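Long-range contact in aerobactin synthase IucC (PDB 6CN7), which probably catalyses the ATP-dependent attachment of a second N-acetyl-N-hydroxylysine to the citryl intermediate, the last step in building the siderophore aerobactin: residues Q14-Y25 against R54-A64. The protein carries 5 engineered substitutions. Residues are numbered along the deposited sequence; the frame is centred on the assembly and turned at random.
Sequences QLVAKMLAELEY and RGIWGWLWIDA
Ala17 and Ala21, a turn apart on helix 14-25, form a shallow trough into which the edge strand 60-62 presses. Ile62 is the bump that fills it: CG2 rests on Ala17 CB at 3.7 Å, while CD1 reaches on toward Ala21 CB and the flank of Leu20. The helix and strand 60-62 run nearly antiparallel (166°), and the small alanine side chains are consistent with axes only 8.3 Å apart. Beyond Ile62, Ala64 CB tucks against Ala17 and Gln14 OE1.

At the other end, Trp59 lays its indole alongside the helix, pyrrole edge inward. With CG anti to the backbone N (chi1 170°), that edge slots between Ala21 and Tyr25, and NE1 comes 3.4 Å from Ala21 CB. That NE1 donates to a water held by Lys18 O. Tyr25 meets Trp59 as an offset edge-to-face pair, the indole edge turned to the tyrosine face with planes 77° apart. The tyrosine's own edge lies against the outer side of the type I turn Gly55-Gly58, where the Trp57 and Gly58 carbonyl oxygens meet it, with CE1 against Trp57 O in the ring plane.

Glu24 closes the other flank. Arg54 grips its carboxylate end-on: NH1 reaches OE1 at 3.1 Å and NH2 reaches OE2 at 2.9 Å, the first nearly straight, the second from above the carboxylate plane. NH1 also bonds Gly58 O, tying the salt bridge to the turn, and Leu60 CD2 sits over the guanidinium face. A second water links Ala21 O, Glu24 OE1 and Leu60 N.

The helix thus packs on one side against the four-stranded antiparallel sheet, where Trp48 of strand 46-54 touches Leu20, and on another against helix 76-87 through Met19 and Leu23. Helix 475-499 meets the turn through Trp57, and its Arg492 makes a cation-pi contact with Trp59.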
loop_
_atom_site.group_PDB
_atom_site.type_symbol
_atom_site.label_atom_id
_atom_site.label_comp_id
_atom_site.label_asym_id
_atom_site.label_seq_id
_atom_site.Cartn_x
_atom_site.Cartn_y
_atom_site.Cartn_z
ATOM N N GLN A 14 -0.317 -0.946 -31.083
ATOM C CA GLN A 14 0.627 -2.041 -30.890
ATOM C C GLN A 14 0.047 -3.104 -29.964
ATOM O O GLN A 14 0.204 -4.306 -30.209
ATOM C CB GLN A 14 1.948 -1.510 -30.333
ATOM C CG GLN A 14 2.663 -0.513 -31.242
ATOM C CD GLN A 14 3.285 -1.158 -32.464
ATOM O OE1 GLN A 14 2.856 -0.915 -33.591
ATOM N NE2 GLN A 14 4.309 -1.975 -32.252
ATOM N N LEU A 15 -0.631 -2.684 -28.893
ATOM C CA LEU A 15 -1.161 -3.654 -27.943
ATOM C C LEU A 15 -2.336 -4.425 -28.535
ATOM O O LEU A 15 -2.435 -5.645 -28.357
ATOM C CB LEU A 15 -1.572 -2.953 -26.644
ATOM C CG LEU A 15 -2.131 -3.871 -25.551
ATOM C CD1 LEU A 15 -1.167 -5.007 -25.237
ATOM C CD2 LEU A 15 -2.441 -3.081 -24.286
ATOM N N VAL A 16 -3.239 -3.736 -29.238
ATOM C CA VAL A 16 -4.349 -4.424 -29.894
ATOM C C VAL A 16 -3.816 -5.473 -30.862
ATOM O O VAL A 16 -4.293 -6.614 -30.895
ATOM C CB VAL A 16 -5.266 -3.411 -30.606
ATOM C CG1 VAL A 16 -6.258 -4.120 -31.531
ATOM C CG2 VAL A 16 -6.016 -2.571 -29.582
ATOM N N ALA A 17 -2.819 -5.102 -31.667
ATOM C CA ALA A 17 -2.245 -6.050 -32.617
ATOM C C ALA A 17 -1.612 -7.234 -31.898
ATOM O O ALA A 17 -1.757 -8.383 -32.333
ATOM C CB ALA A 17 -1.216 -5.347 -33.502
ATOM N N LYS A 18 -0.910 -6.976 -30.793
ATOM C CA LYS A 18 -0.330 -8.069 -30.021
ATOM C C LYS A 18 -1.416 -8.985 -29.472
ATOM O O LYS A 18 -1.287 -10.214 -29.525
ATOM C CB LYS A 18 0.531 -7.513 -28.885
ATOM C CG LYS A 18 1.230 -8.583 -28.058
ATOM C CD LYS A 18 2.025 -7.986 -26.908
ATOM C CE LYS A 18 2.583 -9.082 -26.011
ATOM N NZ LYS A 18 3.389 -8.543 -24.882
ATOM N N MET A 19 -2.500 -8.406 -28.949
ATOM C CA MET A 19 -3.590 -9.209 -28.402
ATOM C C MET A 19 -4.248 -10.054 -29.487
ATOM O O MET A 19 -4.426 -11.266 -29.322
ATOM C CB MET A 19 -4.623 -8.302 -27.729
ATOM C CG MET A 19 -4.108 -7.564 -26.503
ATOM S SD MET A 19 -5.239 -6.271 -25.937
ATOM C CE MET A 19 -6.640 -7.248 -25.392
ATOM N N LEU A 20 -4.628 -9.429 -30.603
ATOM C CA LEU A 20 -5.310 -10.161 -31.666
ATOM C C LEU A 20 -4.437 -11.289 -32.203
ATOM O O LEU A 20 -4.908 -12.416 -32.399
ATOM C CB LEU A 20 -5.699 -9.208 -32.800
ATOM C CG LEU A 20 -6.780 -8.159 -32.526
ATOM C CD1 LEU A 20 -6.922 -7.241 -33.730
ATOM C CD2 LEU A 20 -8.119 -8.809 -32.195
ATOM N N ALA A 21 -3.157 -11.003 -32.447
ATOM C CA ALA A 21 -2.287 -11.992 -33.072
ATOM C C ALA A 21 -2.069 -13.198 -32.167
ATOM O O ALA A 21 -2.102 -14.341 -32.635
ATOM C CB ALA A 21 -0.948 -11.354 -33.441
ATOM N N GLU A 22 -1.848 -12.969 -30.871
ATOM C CA GLU A 22 -1.563 -14.083 -29.972
ATOM C C GLU A 22 -2.823 -14.892 -29.676
ATOM O O GLU A 22 -2.779 -16.127 -29.641
ATOM C CB GLU A 22 -0.934 -13.565 -28.677
ATOM C CG GLU A 22 -0.345 -14.657 -27.781
ATOM C CD GLU A 22 0.870 -15.332 -28.390
ATOM O OE1 GLU A 22 1.567 -14.690 -29.201
ATOM O OE2 GLU A 22 1.127 -16.506 -28.056
ATOM N N LEU A 23 -3.956 -14.219 -29.462
ATOM C CA LEU A 23 -5.199 -14.943 -29.214
ATOM C C LEU A 23 -5.652 -15.715 -30.447
ATOM O O LEU A 23 -6.295 -16.762 -30.317
ATOM C CB LEU A 23 -6.296 -13.979 -28.760
ATOM C CG LEU A 23 -6.102 -13.345 -27.380
ATOM C CD1 LEU A 23 -7.106 -12.235 -27.161
ATOM C CD2 LEU A 23 -6.223 -14.387 -26.280
ATOM N N GLU A 24 -5.332 -15.220 -31.645
ATOM C CA GLU A 24 -5.642 -15.972 -32.859
ATOM C C GLU A 24 -4.719 -17.175 -32.996
ATOM O O GLU A 24 -5.134 -18.238 -33.472
ATOM C CB GLU A 24 -5.532 -15.061 -34.082
ATOM C CG GLU A 24 -6.320 -15.536 -35.307
ATOM C CD GLU A 24 -5.518 -16.449 -36.222
ATOM O OE1 GLU A 24 -4.308 -16.653 -35.966
ATOM O OE2 GLU A 24 -6.100 -16.964 -37.206
ATOM N N TYR A 25 -3.462 -17.025 -32.576
ATOM C CA TYR A 25 -2.536 -18.151 -32.572
ATOM C C TYR A 25 -2.950 -19.195 -31.542
ATOM O O TYR A 25 -2.785 -20.397 -31.769
ATOM C CB TYR A 25 -1.117 -17.655 -32.301
ATOM C CG TYR A 25 -0.085 -18.755 -32.287
ATOM C CD1 TYR A 25 0.219 -19.456 -33.442
ATOM C CD2 TYR A 25 0.586 -19.091 -31.119
ATOM C CE1 TYR A 25 1.160 -20.463 -33.437
ATOM C CE2 TYR A 25 1.530 -20.099 -31.105
ATOM C CZ TYR A 25 1.813 -20.781 -32.268
ATOM O OH TYR A 25 2.752 -21.787 -32.264
ATOM N N ARG A 54 1.180 -14.263 -42.295
ATOM C CA ARG A 54 1.201 -15.380 -41.359
ATOM C C ARG A 54 2.545 -16.093 -41.468
ATOM O O ARG A 54 2.919 -16.563 -42.548
ATOM C CB ARG A 54 0.047 -16.345 -41.629
ATOM C CG ARG A 54 -0.191 -17.327 -40.489
ATOM C CD ARG A 54 -1.333 -18.294 -40.768
ATOM N NE ARG A 54 -2.652 -17.665 -40.692
ATOM C CZ ARG A 54 -3.290 -17.384 -39.560
ATOM N NH1 ARG A 54 -2.732 -17.653 -38.387
ATOM N NH2 ARG A 54 -4.489 -16.821 -39.600
ATOM N N GLY A 55 3.265 -16.167 -40.349
ATOM C CA GLY A 55 4.584 -16.761 -40.326
ATOM C C GLY A 55 4.547 -18.277 -40.272
ATOM O O GLY A 55 3.495 -18.915 -40.301
ATOM N N ILE A 56 5.745 -18.860 -40.170
ATOM C CA ILE A 56 5.886 -20.309 -40.267
ATOM C C ILE A 56 5.280 -21.031 -39.070
ATOM O O ILE A 56 4.994 -22.230 -39.157
ATOM C CB ILE A 56 7.370 -20.692 -40.428
ATOM C CG1 ILE A 56 7.496 -22.174 -40.790
ATOM C CG2 ILE A 56 8.154 -20.387 -39.151
ATOM C CD1 ILE A 56 8.877 -22.573 -41.267
ATOM N N TRP A 57 5.080 -20.343 -37.948
ATOM C CA TRP A 57 4.455 -20.964 -36.788
ATOM C C TRP A 57 2.935 -20.951 -36.854
ATOM O O TRP A 57 2.293 -21.591 -36.015
ATOM C CB TRP A 57 4.910 -20.259 -35.509
ATOM C CG TRP A 57 6.339 -20.528 -35.171
ATOM C CD1 TRP A 57 7.412 -19.740 -35.458
ATOM C CD2 TRP A 57 6.853 -21.675 -34.490
ATOM N NE1 TRP A 57 8.564 -20.322 -34.993
ATOM C CE2 TRP A 57 8.248 -21.513 -34.393
ATOM C CE3 TRP A 57 6.268 -22.824 -33.950
ATOM C CZ2 TRP A 57 9.069 -22.457 -33.778
ATOM C CZ3 TRP A 57 7.082 -23.760 -33.344
ATOM C CH2 TRP A 57 8.468 -23.570 -33.260
ATOM N N GLY A 58 2.349 -20.264 -37.829
ATOM C CA GLY A 58 0.922 -20.028 -37.840
ATOM C C GLY A 58 0.503 -18.769 -37.119
ATOM O O GLY A 58 -0.700 -18.543 -36.945
ATOM N N TRP A 59 1.457 -17.944 -36.698
ATOM C CA TRP A 59 1.187 -16.741 -35.924
ATOM C C TRP A 59 1.266 -15.523 -36.834
ATOM O O TRP A 59 2.201 -15.400 -37.632
ATOM C CB TRP A 59 2.188 -16.629 -34.774
ATOM C CG TRP A 59 2.153 -15.331 -34.050
ATOM C CD1 TRP A 59 1.124 -14.826 -33.316
ATOM C CD2 TRP A 59 3.215 -14.373 -33.964
ATOM N NE1 TRP A 59 1.470 -13.606 -32.787
ATOM C CE2 TRP A 59 2.750 -13.306 -33.170
ATOM C CE3 TRP A 59 4.509 -14.313 -34.488
ATOM C CZ2 TRP A 59 3.533 -12.192 -32.889
ATOM C CZ3 TRP A 59 5.287 -13.204 -34.205
ATOM C CH2 TRP A 59 4.796 -12.159 -33.413
ATOM N N LEU A 60 0.285 -14.628 -36.710
ATOM C CA LEU A 60 0.165 -13.486 -37.608
ATOM C C LEU A 60 1.146 -12.376 -37.250
ATOM O O LEU A 60 1.385 -12.090 -36.074
ATOM C CB LEU A 60 -1.258 -12.932 -37.565
ATOM C CG LEU A 60 -2.363 -13.839 -38.108
ATOM C CD1 LEU A 60 -3.725 -13.330 -37.668
ATOM C CD2 LEU A 60 -2.284 -13.921 -39.624
ATOM N N TRP A 61 1.708 -11.743 -38.280
ATOM C CA TRP A 61 2.466 -10.502 -38.132
ATOM C C TRP A 61 1.539 -9.372 -38.560
ATOM O O TRP A 61 1.392 -9.097 -39.753
ATOM C CB TRP A 61 3.740 -10.520 -38.969
ATOM C CG TRP A 61 4.566 -11.757 -38.811
ATOM C CD1 TRP A 61 4.524 -12.652 -37.782
ATOM C CD2 TRP A 61 5.558 -12.239 -39.723
ATOM N NE1 TRP A 61 5.429 -13.662 -37.999
ATOM C CE2 TRP A 61 6.077 -13.431 -39.184
ATOM C CE3 TRP A 61 6.058 -11.776 -40.944
ATOM C CZ2 TRP A 61 7.072 -14.167 -39.823
ATOM C CZ3 TRP A 61 7.046 -12.509 -41.577
ATOM C CH2 TRP A 61 7.543 -13.690 -41.016
ATOM N N ILE A 62 0.913 -8.722 -37.587
ATOM C CA ILE A 62 -0.101 -7.710 -37.857
ATOM C C ILE A 62 0.565 -6.349 -37.995
ATOM O O ILE A 62 1.392 -5.963 -37.161
ATOM C CB ILE A 62 -1.165 -7.701 -36.746
ATOM C CG1 ILE A 62 -1.962 -9.012 -36.789
ATOM C CG2 ILE A 62 -2.089 -6.483 -36.885
ATOM C CD1 ILE A 62 -3.028 -9.143 -35.716
ATOM N N ASP A 63 0.211 -5.623 -39.056
ATOM C CA ASP A 63 0.629 -4.234 -39.224
ATOM C C ASP A 63 -0.316 -3.350 -38.421
ATOM O O ASP A 63 -1.467 -3.136 -38.818
ATOM C CB ASP A 63 0.632 -3.853 -40.703
ATOM C CG ASP A 63 1.109 -2.430 -40.942
ATOM O OD1 ASP A 63 1.279 -1.674 -39.959
ATOM O OD2 ASP A 63 1.318 -2.065 -42.120
ATOM N N ALA A 64 0.175 -2.824 -37.296
ATOM C CA ALA A 64 -0.697 -2.134 -36.349
ATOM C C ALA A 64 -1.359 -0.903 -36.959
ATOM O O ALA A 64 -2.442 -0.505 -36.516
ATOM C CB ALA A 64 0.097 -1.742 -35.103
HETATM O O HOH W 1 1.199 -11.505 -30.818
HETATM O O HOH W 2 -1.973 -15.491 -35.154
#